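Local coordinates for protein probable histone-lysine N-methyltransferase, H3 lysine-9 specific SUVH9 (Arabidopsis thaliana, PDB 4NJ5) that acts in gene silencing and RNA-directed DNA methylation, probably by binding methylated DNA and recruiting RNA polymerase V, while lacking methyltransferase activity itself, at residues G149-H154 with S209-F214; A163-M168 with V200-D205; T285-G290 with G392-R397. All coordinates share one frame; numbering follows the deposited sequence.

Contact 1: G149-H154 with S209-F214; sequences GRQAEH and SGFGVF
His154 and Phe211 both carry their rings anti to the carbonyl carbon and beside the backbone N (chi1 -54° for His154); the imidazole ends up against the backbone of 210-212, the phenyl ring against that of 151-153. The histidine presents ND1 to the backbone: Gly212 N donates to it over 3.0 Å in a nearly straight bond (163°), tilted a little from the ring plane. This bond requires ND1 to be without a proton. Phe211 CA and Gly210 O also meet the imidazole at its edge, with CE1 lying 3.5 Å from Gly210 O. Phe211 turns its own edge toward the imidazole face in an offset edge-to-face pair, centroids 5.8 Å apart and planes at 65°. One face of the phenyl ring is roofed by backbone, since Glu153 N lies 3.8 Å above its centre and Ala152 C stands nearer the rim. Gln151 runs alongside the ring the other way, CG 3.9 Å from Phe211 CB, and its methylene and amide carbons rest on Val213 CG1. The amide is held in place by its own segment, NE2 donating to Glu153 O at 2.9 Å, and by Gln145 through OE1. The irregular 149-154 loop is thus folded over the start of strand 212-220 in the SRA (YDG) domain, a fold whose relatives bind methylated DNA.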
ATOM      1  N   GLY A 149       1.581 -28.861   8.791  1.00 31.03           N
ATOM      2  CA  GLY A 149       0.665 -29.056   7.682  1.00 29.13           C
ATOM      3  C   GLY A 149       0.865 -30.350   6.914  1.00 27.30           C
ATOM      4  O   GLY A 149       0.251 -30.553   5.870  1.00 25.04           O
ATOM      5  N   ARG A 150       1.721 -31.228   7.426  1.00 23.19           N
ATOM      6  CA  ARG A 150       1.988 -32.496   6.758  1.00 22.33           C
ATOM      7  C   ARG A 150       0.858 -33.487   7.016  1.00 23.41           C
ATOM      8  O   ARG A 150       0.445 -33.681   8.163  1.00 26.11           O
ATOM      9  CB  ARG A 150       3.318 -33.081   7.230  1.00 22.32           C
ATOM     10  CG  ARG A 150       4.476 -32.098   7.170  1.00 22.93           C
ATOM     11  CD  ARG A 150       5.800 -32.771   7.506  1.00 24.92           C
ATOM     12  NE  ARG A 150       5.784 -33.384   8.829  1.00 25.97           N
ATOM     13  CZ  ARG A 150       6.831 -33.975   9.393  1.00 27.97           C
ATOM     14  NH1 ARG A 150       7.992 -34.033   8.751  1.00 29.17           N
ATOM     15  NH2 ARG A 150       6.720 -34.504  10.603  1.00 30.37           N
ATOM     16  N   GLN A 151       0.357 -34.106   5.949  1.00 21.09           N
ATOM     17  CA  GLN A 151      -0.712 -35.090   6.070  1.00 21.00           C
ATOM     18  C   GLN A 151      -0.271 -36.228   6.987  1.00 22.58           C
ATOM     19  O   GLN A 151       0.790 -36.819   6.788  1.00 22.77           O
ATOM     20  CB  GLN A 151      -1.108 -35.633   4.696  1.00 25.85           C
ATOM     21  CG  GLN A 151      -2.548 -36.122   4.619  1.00 26.45           C
ATOM     22  CD  GLN A 151      -3.547 -35.024   4.935  1.00 28.42           C
ATOM     23  OE1 GLN A 151      -3.458 -33.916   4.404  1.00 30.79           O
ATOM     24  NE2 GLN A 151      -4.499 -35.322   5.813  1.00 28.84           N
ATOM     25  N   ALA A 152      -1.078 -36.516   8.004  1.00 21.26           N
ATOM     26  CA  ALA A 152      -0.707 -37.515   9.003  1.00 26.81           C
ATOM     27  C   ALA A 152      -1.784 -38.578   9.207  1.00 27.63           C
ATOM     28  O   ALA A 152      -1.534 -39.611   9.820  1.00 31.39           O
ATOM     29  CB  ALA A 152      -0.358 -36.842  10.320  1.00 23.45           C
ATOM     30  N   GLU A 153      -2.982 -38.317   8.695  1.00 32.40           N
ATOM     31  CA  GLU A 153      -4.060 -39.298   8.714  1.00 32.35           C
ATOM     32  C   GLU A 153      -5.005 -39.049   7.543  1.00 28.66           C
ATOM     33  O   GLU A 153      -4.917 -38.014   6.882  1.00 27.14           O
ATOM     34  CB  GLU A 153      -4.824 -39.254  10.043  1.00 38.54           C
ATOM     35  CG  GLU A 153      -5.491 -37.922  10.338  1.00 41.93           C
ATOM     36  CD  GLU A 153      -6.139 -37.880  11.710  1.00 47.70           C
ATOM     37  OE1 GLU A 153      -7.051 -38.695  11.968  1.00 49.53           O
ATOM     38  OE2 GLU A 153      -5.734 -37.031  12.532  1.00 50.09           O
ATOM     39  N   HIS A 154      -5.897 -40.001   7.283  1.00 21.07           N
ATOM     40  CA  HIS A 154      -6.860 -39.876   6.194  1.00 23.02           C
ATOM     41  C   HIS A 154      -7.772 -38.675   6.405  1.00 23.81           C
ATOM     42  O   HIS A 154      -8.249 -38.433   7.514  1.00 27.42           O
ATOM     43  CB  HIS A 154      -7.713 -41.140   6.074  1.00 20.99           C
ATOM     44  CG  HIS A 154      -6.922 -42.400   5.940  1.00 25.73           C
ATOM     45  ND1 HIS A 154      -5.921 -42.558   4.996  1.00 21.83           N
ATOM     46  CD2 HIS A 154      -6.977 -43.572   6.614  1.00 22.97           C
ATOM     47  CE1 HIS A 154      -5.402 -43.761   5.105  1.00 22.88           C
ATOM     48  NE2 HIS A 154      -6.026 -44.402   6.081  1.00 23.55           N
ATOM     49  N   SER A 209       2.213 -40.652   0.650  1.00 54.93           N
ATOM     50  CA  SER A 209       2.170 -41.010   2.057  1.00 52.36           C
ATOM     51  C   SER A 209       1.226 -42.194   2.254  1.00 46.92           C
ATOM     52  O   SER A 209       1.491 -43.083   3.058  1.00 44.50           O
ATOM     53  CB  SER A 209       1.701 -39.810   2.878  1.00 49.27           C
ATOM     54  OG  SER A 209       0.476 -39.304   2.379  1.00 47.62           O
ATOM     55  N   GLY A 210       0.127 -42.203   1.505  1.00 40.00           N
ATOM     56  CA  GLY A 210      -0.843 -43.278   1.602  1.00 37.89           C
ATOM     57  C   GLY A 210      -2.127 -42.862   2.295  1.00 37.10           C
ATOM     58  O   GLY A 210      -3.035 -43.673   2.474  1.00 40.62           O
ATOM     59  N   PHE A 211      -2.206 -41.598   2.695  1.00 22.26           N
ATOM     60  CA  PHE A 211      -3.402 -41.088   3.350  1.00 21.34           C
ATOM     61  C   PHE A 211      -4.414 -40.603   2.322  1.00 20.50           C
ATOM     62  O   PHE A 211      -4.045 -40.074   1.275  1.00 20.31           O
ATOM     63  CB  PHE A 211      -3.051 -39.959   4.326  1.00 21.03           C
ATOM     64  CG  PHE A 211      -2.030 -40.350   5.360  1.00 22.97           C
ATOM     65  CD1 PHE A 211      -2.328 -41.300   6.323  1.00 26.99           C
ATOM     66  CD2 PHE A 211      -0.775 -39.767   5.368  1.00 25.77           C
ATOM     67  CE1 PHE A 211      -1.390 -41.663   7.276  1.00 31.79           C
ATOM     68  CE2 PHE A 211       0.168 -40.124   6.316  1.00 27.39           C
ATOM     69  CZ  PHE A 211      -0.140 -41.073   7.272  1.00 29.65           C
ATOM     70  N   GLY A 212      -5.694 -40.797   2.619  1.00 23.58           N
ATOM     71  CA  GLY A 212      -6.747 -40.318   1.745  1.00 19.71           C
ATOM     72  C   GLY A 212      -6.944 -38.823   1.903  1.00 19.06           C
ATOM     73  O   GLY A 212      -6.986 -38.310   3.019  1.00 18.59           O
ATOM     74  N   VAL A 213      -7.041 -38.122   0.779  1.00 19.09           N
ATOM     75  CA  VAL A 213      -7.333 -36.694   0.774  1.00 19.49           C
ATOM     76  C   VAL A 213      -8.451 -36.410  -0.227  1.00 22.37           C
ATOM     77  O   VAL A 213      -8.766 -37.248  -1.076  1.00 22.58           O
ATOM     78  CB  VAL A 213      -6.095 -35.858   0.386  1.00 23.66           C
ATOM     79  CG1 VAL A 213      -4.903 -36.203   1.282  1.00 20.63           C
ATOM     80  CG2 VAL A 213      -5.747 -36.071  -1.080  1.00 26.41           C
ATOM     81  N   PHE A 214      -9.056 -35.233  -0.122  1.00 17.35           N
ATOM     82  CA  PHE A 214     -10.065 -34.828  -1.089  1.00 19.78           C
ATOM     83  C   PHE A 214      -9.549 -33.692  -1.976  1.00 22.10           C
ATOM     84  O   PHE A 214      -8.877 -32.775  -1.504  1.00 18.17           O
ATOM     85  CB  PHE A 214     -11.368 -34.430  -0.387  1.00 24.12           C
ATOM     86  CG  PHE A 214     -12.011 -35.554   0.381  1.00 23.44           C
ATOM     87  CD1 PHE A 214     -11.765 -35.716   1.735  1.00 24.64           C
ATOM     88  CD2 PHE A 214     -12.856 -36.453  -0.253  1.00 22.18           C
ATOM     89  CE1 PHE A 214     -12.356 -36.750   2.446  1.00 22.67           C
ATOM     90  CE2 PHE A 214     -13.449 -37.489   0.453  1.00 22.82           C
ATOM     91  CZ  PHE A 214     -13.199 -37.636   1.804  1.00 22.93           C
TER

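Contact 2: A163-M168 with V200-D205; sequences AMERSM and VDSWFD
Glu165 and Met168, one helical turn apart, are the helix residues that reach segment 200-205 of strand 190-206, and both converge on Ser202. Before them, Met164 faces another way, into the interior, against Ile199 and Tyr216. Glu165 bends at its second torsion and brings OE1 to 3.5 Å from Ser202 OG, a long pair that counts at most as a weak hydrogen bond. Its other oxygen, OE2, lies 3.4 Å from Arg166 NH1 but well out of the guanidinium plane, so the attraction there is one of charge without a directed N-H; Arg166 also has a salt bridge to Glu115. Ser167, next along, hydrogen-bonds Ala118 O through its OG. Met168 contributes the largest share of the contact. With CG anti to the backbone N (chi1 172°) its chain runs out extended and then bends at the last torsion (65°). SD comes to rest 3.6 Å from Asp201 C, alongside the strand backbone, while CE curls up to Ser202 OG at 3.3 Å. The sulfur and methyl therefore fit over the peptide and the small serine side chain. The axes of the two short segments approach to 8.7 Å and run at 145°, roughly antiparallel. Much of this surface contact rests on a single methionine side chain, and it shows the edge of helix-on-sheet packing in the SRA fold, where helix 159-169 lies against the strands of the mixed sheet.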
ATOM      1  N   ALA A 163     -18.085 -28.909   3.091  1.00 21.24           N
ATOM      2  CA  ALA A 163     -18.560 -27.600   2.660  1.00 21.81           C
ATOM      3  C   ALA A 163     -18.156 -27.311   1.214  1.00 21.23           C
ATOM      4  O   ALA A 163     -18.938 -26.751   0.448  1.00 22.22           O
ATOM      5  CB  ALA A 163     -18.042 -26.521   3.586  1.00 28.10           C
ATOM      6  N   MET A 164     -16.935 -27.694   0.852  1.00 20.41           N
ATOM      7  CA  MET A 164     -16.457 -27.563  -0.521  1.00 21.88           C
ATOM      8  C   MET A 164     -17.345 -28.383  -1.449  1.00 24.95           C
ATOM      9  O   MET A 164     -17.816 -27.883  -2.475  1.00 26.98           O
ATOM     10  CB  MET A 164     -15.002 -28.036  -0.641  1.00 21.75           C
ATOM     11  CG  MET A 164     -13.979 -27.153   0.060  1.00 21.87           C
ATOM     12  SD  MET A 164     -13.780 -25.532  -0.711  1.00 28.60           S
ATOM     13  CE  MET A 164     -12.911 -25.962  -2.218  1.00 24.98           C
ATOM     14  N   GLU A 165     -17.569 -29.642  -1.077  1.00 25.31           N
ATOM     15  CA  GLU A 165     -18.443 -30.536  -1.832  1.00 28.20           C
ATOM     16  C   GLU A 165     -19.817 -29.915  -2.074  1.00 29.03           C
ATOM     17  O   GLU A 165     -20.331 -29.903  -3.194  1.00 25.05           O
ATOM     18  CB  GLU A 165     -18.568 -31.873  -1.090  1.00 47.03           C
ATOM     19  CG  GLU A 165     -19.898 -32.587  -1.269  1.00 52.48           C
ATOM     20  CD  GLU A 165     -20.062 -33.189  -2.648  1.00 59.89           C
ATOM     21  OE1 GLU A 165     -19.038 -33.493  -3.296  1.00 59.02           O
ATOM     22  OE2 GLU A 165     -21.219 -33.363  -3.078  1.00 66.26           O
ATOM     23  N   ARG A 166     -20.397 -29.387  -1.007  1.00 31.00           N
ATOM     24  CA  ARG A 166     -21.710 -28.778  -1.075  1.00 32.01           C
ATOM     25  C   ARG A 166     -21.714 -27.537  -1.965  1.00 33.40           C
ATOM     26  O   ARG A 166     -22.671 -27.299  -2.705  1.00 31.58           O
ATOM     27  CB  ARG A 166     -22.200 -28.422   0.329  1.00 34.52           C
ATOM     28  CG  ARG A 166     -23.328 -29.309   0.818  1.00 41.19           C
ATOM     29  CD  ARG A 166     -22.973 -30.787   0.731  1.00 42.91           C
ATOM     30  NE  ARG A 166     -24.171 -31.610   0.594  1.00 52.17           N
ATOM     31  CZ  ARG A 166     -24.628 -32.075  -0.565  1.00 58.43           C
ATOM     32  NH1 ARG A 166     -23.972 -31.818  -1.689  1.00 56.29           N
ATOM     33  NH2 ARG A 166     -25.733 -32.808  -0.599  1.00 62.94           N
ATOM     34  N   SER A 167     -20.645 -26.751  -1.898  1.00 26.82           N
ATOM     35  CA  SER A 167     -20.537 -25.571  -2.747  1.00 28.53           C
ATOM     36  C   SER A 167     -20.433 -25.964  -4.215  1.00 28.82           C
ATOM     37  O   SER A 167     -20.951 -25.259  -5.085  1.00 27.20           O
ATOM     38  CB  SER A 167     -19.362 -24.686  -2.326  1.00 34.51           C
ATOM     39  OG  SER A 167     -19.725 -23.864  -1.231  1.00 35.03           O
ATOM     40  N   MET A 168     -19.773 -27.087  -4.493  1.00 28.99           N
ATOM     41  CA  MET A 168     -19.784 -27.623  -5.850  1.00 31.85           C
ATOM     42  C   MET A 168     -21.208 -27.964  -6.244  1.00 34.72           C
ATOM     43  O   MET A 168     -21.670 -27.606  -7.326  1.00 35.62           O
ATOM     44  CB  MET A 168     -18.934 -28.886  -5.975  1.00 32.98           C
ATOM     45  CG  MET A 168     -19.092 -29.560  -7.338  1.00 30.48           C
ATOM     46  SD  MET A 168     -18.191 -31.109  -7.517  1.00 38.77           S
ATOM     47  CE  MET A 168     -19.042 -32.128  -6.312  1.00 49.15           C
ATOM     48  N   VAL A 200     -16.158 -27.190  -9.849  1.00 27.47           N
ATOM     49  CA  VAL A 200     -16.850 -27.896 -10.925  1.00 29.40           C
ATOM     50  C   VAL A 200     -16.601 -29.397 -10.904  1.00 29.64           C
ATOM     51  O   VAL A 200     -17.180 -30.139 -11.701  1.00 30.21           O
ATOM     52  CB  VAL A 200     -16.445 -27.351 -12.303  1.00 45.75           C
ATOM     53  CG1 VAL A 200     -16.685 -25.851 -12.365  1.00 49.02           C
ATOM     54  CG2 VAL A 200     -14.986 -27.676 -12.588  1.00 46.69           C
ATOM     55  N   ASP A 201     -15.734 -29.838  -9.998  1.00 30.86           N
ATOM     56  CA  ASP A 201     -15.442 -31.260  -9.857  1.00 30.26           C
ATOM     57  C   ASP A 201     -14.783 -31.564  -8.515  1.00 25.06           C
ATOM     58  O   ASP A 201     -14.121 -30.710  -7.936  1.00 22.64           O
ATOM     59  CB  ASP A 201     -14.563 -31.751 -11.009  1.00 31.32           C
ATOM     60  CG  ASP A 201     -14.599 -33.257 -11.160  1.00 36.31           C
ATOM     61  OD1 ASP A 201     -15.484 -33.888 -10.549  1.00 35.27           O
ATOM     62  OD2 ASP A 201     -13.750 -33.810 -11.891  1.00 41.41           O
ATOM     63  N   SER A 202     -14.979 -32.781  -8.022  1.00 28.20           N
ATOM     64  CA  SER A 202     -14.369 -33.208  -6.766  1.00 30.81           C
ATOM     65  C   SER A 202     -14.106 -34.704  -6.796  1.00 30.18           C
ATOM     66  O   SER A 202     -14.835 -35.454  -7.447  1.00 35.00           O
ATOM     67  CB  SER A 202     -15.282 -32.885  -5.586  1.00 35.74           C
ATOM     68  OG  SER A 202     -16.361 -33.800  -5.528  1.00 42.04           O
ATOM     69  N   TRP A 203     -13.074 -35.144  -6.084  1.00 27.00           N
ATOM     70  CA  TRP A 203     -12.756 -36.565  -6.054  1.00 29.59           C
ATOM     71  C   TRP A 203     -11.886 -36.966  -4.870  1.00 29.52           C
ATOM     72  O   TRP A 203     -11.299 -36.117  -4.198  1.00 33.22           O
ATOM     73  CB  TRP A 203     -12.097 -36.997  -7.369  1.00 22.69           C
ATOM     74  CG  TRP A 203     -10.727 -36.430  -7.585  1.00 29.08           C
ATOM     75  CD1 TRP A 203      -9.538 -37.042  -7.318  1.00 28.82           C
ATOM     76  CD2 TRP A 203     -10.402 -35.138  -8.119  1.00 28.53           C
ATOM     77  NE1 TRP A 203      -8.494 -36.215  -7.652  1.00 29.51           N
ATOM     78  CE2 TRP A 203      -8.997 -35.042  -8.145  1.00 30.17           C
ATOM     79  CE3 TRP A 203     -11.162 -34.057  -8.576  1.00 28.10           C
ATOM     80  CZ2 TRP A 203      -8.336 -33.905  -8.612  1.00 31.21           C
ATOM     81  CZ3 TRP A 203     -10.503 -32.930  -9.039  1.00 28.41           C
ATOM     82  CH2 TRP A 203      -9.105 -32.863  -9.053  1.00 28.38           C
ATOM     83  N   PHE A 204     -11.826 -38.273  -4.620  1.00 25.38           N
ATOM     84  CA  PHE A 204     -10.944 -38.851  -3.611  1.00 20.51           C
ATOM     85  C   PHE A 204      -9.593 -39.102  -4.248  1.00 21.39           C
ATOM     86  O   PHE A 204      -9.522 -39.593  -5.373  1.00 26.54           O
ATOM     87  CB  PHE A 204     -11.525 -40.172  -3.105  1.00 21.06           C
ATOM     88  CG  PHE A 204     -10.655 -40.885  -2.101  1.00 21.50           C
ATOM     89  CD1 PHE A 204     -10.617 -40.471  -0.778  1.00 20.19           C
ATOM     90  CD2 PHE A 204      -9.901 -41.987  -2.475  1.00 21.48           C
ATOM     91  CE1 PHE A 204      -9.833 -41.130   0.148  1.00 20.44           C
ATOM     92  CE2 PHE A 204      -9.112 -42.654  -1.553  1.00 21.88           C
ATOM     93  CZ  PHE A 204      -9.079 -42.224  -0.238  1.00 20.92           C
ATOM     94  N   ASP A 205      -8.521 -38.766  -3.539  1.00 27.19           N
ATOM     95  CA  ASP A 205      -7.179 -38.952  -4.082  1.00 29.17           C
ATOM     96  C   ASP A 205      -6.188 -39.403  -3.009  1.00 26.43           C
ATOM     97  O   ASP A 205      -6.418 -39.216  -1.817  1.00 29.00           O
ATOM     98  CB  ASP A 205      -6.690 -37.668  -4.754  1.00 31.79           C
ATOM     99  CG  ASP A 205      -5.627 -37.931  -5.802  1.00 34.47           C
ATOM    100  OD1 ASP A 205      -4.951 -38.977  -5.714  1.00 33.06           O
ATOM    101  OD2 ASP A 205      -5.469 -37.092  -6.713  1.00 38.92           O
TER

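Contact 3: T285-G290 with G392-R397; sequences TSFPPG and GVALTR
Thr285 and Gly392 begin a short parallel beta bridge that ties the pre-SET region to the SET domain, with Ser286 paired to Val393 at its centre. Two backbone hydrogen bonds make the bridge: Ser286 N to Gly392 O at 3.0 Å and Ala394 N to Ser286 O at 2.9 Å. A side-chain bond extends it by one step. Thr285 has OG1 beside its backbone N (chi1 -81°), from where it accepts Gly392 N at 3.1 Å, the N-H pointing almost straight at it (162°). A valine in its place would probably leave Gly392 N without this acceptor and weaken the start of the pairing. Glu389 and Arg485 also hydrogen-bond the backbone N and O of Thr285.

The apolar contacts gather round Ala394, whose CB points toward the loop. Thr285 CG2 meets it at 4.0 Å and Phe287 CD1 at 3.7 Å, while farther along Pro288 CD lies 4.3 Å from the same CB, with its CG near the methyl of Thr396. The two groups that flank Ala394 CB also touch each other: Thr285 CG2 sits 3.8 Å above the plane of the Phe287 ring, over its centre.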
ATOM      1  N   THR A 285      14.788  18.760  -5.113  1.00 18.28           N
ATOM      2  CA  THR A 285      14.402  20.130  -5.428  1.00 18.33           C
ATOM      3  C   THR A 285      15.577  21.094  -5.293  1.00 21.52           C
ATOM      4  O   THR A 285      16.324  21.046  -4.317  1.00 23.25           O
ATOM      5  CB  THR A 285      13.230  20.607  -4.543  1.00 17.72           C
ATOM      6  OG1 THR A 285      11.997  20.120  -5.084  1.00 17.74           O
ATOM      7  CG2 THR A 285      13.174  22.132  -4.480  1.00 18.37           C
ATOM      8  N   SER A 286      15.747  21.952  -6.294  1.00 23.31           N
ATOM      9  CA  SER A 286      16.791  22.966  -6.256  1.00 23.35           C
ATOM     10  C   SER A 286      16.254  24.292  -5.724  1.00 23.18           C
ATOM     11  O   SER A 286      15.394  24.924  -6.339  1.00 22.68           O
ATOM     12  CB  SER A 286      17.409  23.157  -7.638  1.00 21.28           C
ATOM     13  OG  SER A 286      18.310  24.251  -7.635  1.00 24.95           O
ATOM     14  N   PHE A 287      16.761  24.700  -4.568  1.00 21.44           N
ATOM     15  CA  PHE A 287      16.377  25.965  -3.965  1.00 21.92           C
ATOM     16  C   PHE A 287      17.274  27.074  -4.508  1.00 23.03           C
ATOM     17  O   PHE A 287      18.384  26.799  -4.959  1.00 23.59           O
ATOM     18  CB  PHE A 287      16.439  25.860  -2.437  1.00 22.15           C
ATOM     19  CG  PHE A 287      15.399  24.936  -1.859  1.00 21.24           C
ATOM     20  CD1 PHE A 287      14.065  25.311  -1.832  1.00 20.79           C
ATOM     21  CD2 PHE A 287      15.751  23.690  -1.357  1.00 21.00           C
ATOM     22  CE1 PHE A 287      13.100  24.464  -1.312  1.00 20.10           C
ATOM     23  CE2 PHE A 287      14.785  22.833  -0.830  1.00 20.27           C
ATOM     24  CZ  PHE A 287      13.461  23.222  -0.809  1.00 19.81           C
ATOM     25  N   PRO A 288      16.783  28.325  -4.502  1.00 28.42           N
ATOM     26  CA  PRO A 288      17.542  29.444  -5.072  1.00 30.63           C
ATOM     27  C   PRO A 288      18.918  29.597  -4.443  1.00 35.70           C
ATOM     28  O   PRO A 288      19.035  29.549  -3.220  1.00 39.68           O
ATOM     29  CB  PRO A 288      16.668  30.668  -4.755  1.00 26.02           C
ATOM     30  CG  PRO A 288      15.690  30.210  -3.728  1.00 24.25           C
ATOM     31  CD  PRO A 288      15.467  28.761  -4.008  1.00 26.02           C
ATOM     32  N   PRO A 289      19.951  29.767  -5.283  1.00 34.32           N
ATOM     33  CA  PRO A 289      21.336  29.922  -4.836  1.00 38.21           C
ATOM     34  C   PRO A 289      21.455  31.046  -3.821  1.00 44.41           C
ATOM     35  O   PRO A 289      20.984  32.158  -4.072  1.00 44.66           O
ATOM     36  CB  PRO A 289      22.078  30.295  -6.124  1.00 31.19           C
ATOM     37  CG  PRO A 289      21.261  29.704  -7.209  1.00 27.69           C
ATOM     38  CD  PRO A 289      19.837  29.831  -6.750  1.00 26.56           C
ATOM     39  N   GLY A 290      22.064  30.749  -2.678  1.00 52.34           N
ATOM     40  CA  GLY A 290      22.214  31.737  -1.630  1.00 56.56           C
ATOM     41  C   GLY A 290      21.067  31.739  -0.641  1.00 61.53           C
ATOM     42  O   GLY A 290      20.732  32.782  -0.079  1.00 64.21           O
ATOM     43  N   GLY A 392      11.492  19.830  -8.161  1.00 23.20           N
ATOM     44  CA  GLY A 392      11.482  20.825  -9.216  1.00 20.56           C
ATOM     45  C   GLY A 392      12.412  21.967  -8.863  1.00 21.83           C
ATOM     46  O   GLY A 392      13.216  21.854  -7.934  1.00 24.63           O
ATOM     47  N   VAL A 393      12.315  23.066  -9.602  1.00 22.16           N
ATOM     48  CA  VAL A 393      13.131  24.241  -9.320  1.00 22.99           C
ATOM     49  C   VAL A 393      12.313  25.257  -8.527  1.00 23.22           C
ATOM     50  O   VAL A 393      11.345  25.813  -9.037  1.00 23.68           O
ATOM     51  CB  VAL A 393      13.663  24.880 -10.619  1.00 24.12           C
ATOM     52  CG1 VAL A 393      14.500  26.117 -10.310  1.00 25.11           C
ATOM     53  CG2 VAL A 393      14.468  23.866 -11.415  1.00 24.07           C
ATOM     54  N   ALA A 394      12.703  25.488  -7.278  1.00 23.05           N
ATOM     55  CA  ALA A 394      11.959  26.384  -6.395  1.00 23.35           C
ATOM     56  C   ALA A 394      12.275  27.851  -6.655  1.00 24.68           C
ATOM     57  O   ALA A 394      13.426  28.219  -6.886  1.00 25.28           O
ATOM     58  CB  ALA A 394      12.216  26.034  -4.935  1.00 27.10           C
ATOM     59  N   LEU A 395      11.239  28.682  -6.609  1.00 25.28           N
ATOM     60  CA  LEU A 395      11.382  30.108  -6.869  1.00 26.71           C
ATOM     61  C   LEU A 395      10.986  30.965  -5.673  1.00 28.69           C
ATOM     62  O   LEU A 395      10.172  30.561  -4.835  1.00 28.57           O
ATOM     63  CB  LEU A 395      10.527  30.536  -8.064  1.00 27.44           C
ATOM     64  CG  LEU A 395      10.852  30.075  -9.486  1.00 30.69           C
ATOM     65  CD1 LEU A 395      12.319  29.707  -9.623  1.00 31.31           C
ATOM     66  CD2 LEU A 395       9.966  28.913  -9.890  1.00 29.98           C
ATOM     67  N   THR A 396      11.571  32.157  -5.614  1.00 28.52           N
ATOM     68  CA  THR A 396      11.113  33.202  -4.712  1.00 32.95           C
ATOM     69  C   THR A 396       9.875  33.828  -5.336  1.00 34.23           C
ATOM     70  O   THR A 396       9.482  33.449  -6.435  1.00 35.56           O
ATOM     71  CB  THR A 396      12.173  34.307  -4.563  1.00 33.65           C
ATOM     72  OG1 THR A 396      12.538  34.798  -5.858  1.00 32.68           O
ATOM     73  CG2 THR A 396      13.416  33.760  -3.880  1.00 31.17           C
ATOM     74  N   ARG A 397       9.265  34.793  -4.658  1.00 34.56           N
ATOM     75  CA  ARG A 397       8.117  35.483  -5.236  1.00 40.47           C
ATOM     76  C   ARG A 397       8.495  36.350  -6.441  1.00 40.59           C
ATOM     77  O   ARG A 397       7.731  36.444  -7.391  1.00 42.23           O
ATOM     78  CB  ARG A 397       7.362  36.277  -4.164  1.00 68.33           C
ATOM     79  CG  ARG A 397       6.131  37.006  -4.693  1.00 76.56           C
ATOM     80  CD  ARG A 397       5.020  37.081  -3.657  1.00 80.90           C
ATOM     81  NE  ARG A 397       4.528  35.752  -3.300  1.00 82.08           N
ATOM     82  CZ  ARG A 397       3.262  35.466  -3.012  1.00 84.07           C
ATOM     83  NH1 ARG A 397       2.338  36.416  -3.037  1.00 87.48           N
ATOM     84  NH2 ARG A 397       2.919  34.224  -2.703  1.00 82.40           N
TER

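In the fold
Contacts 1 and 2 belong to one SRA domain and, with centres 17 Å apart, share a sheet: strands 190-206 and 212-220 are consecutive antiparallel neighbours in it. Asp205 O accepts from Val213 N at 2.9 Å, and Phe204 CE1 packs on Gly212 CA at 3.6 Å. Along the chain, 163-168 and 200-205 both fall between the two segments of contact 1. Contact 3 lies on the opposite side of the chain's centre, its centre 68 Å from that of contact 1 and 66 Å from that of contact 2. None touches the zinc sites, although segment 285-290 precedes in sequence the pre-SET cysteines, Cys302 to Cys350, that hold the three zinc ions.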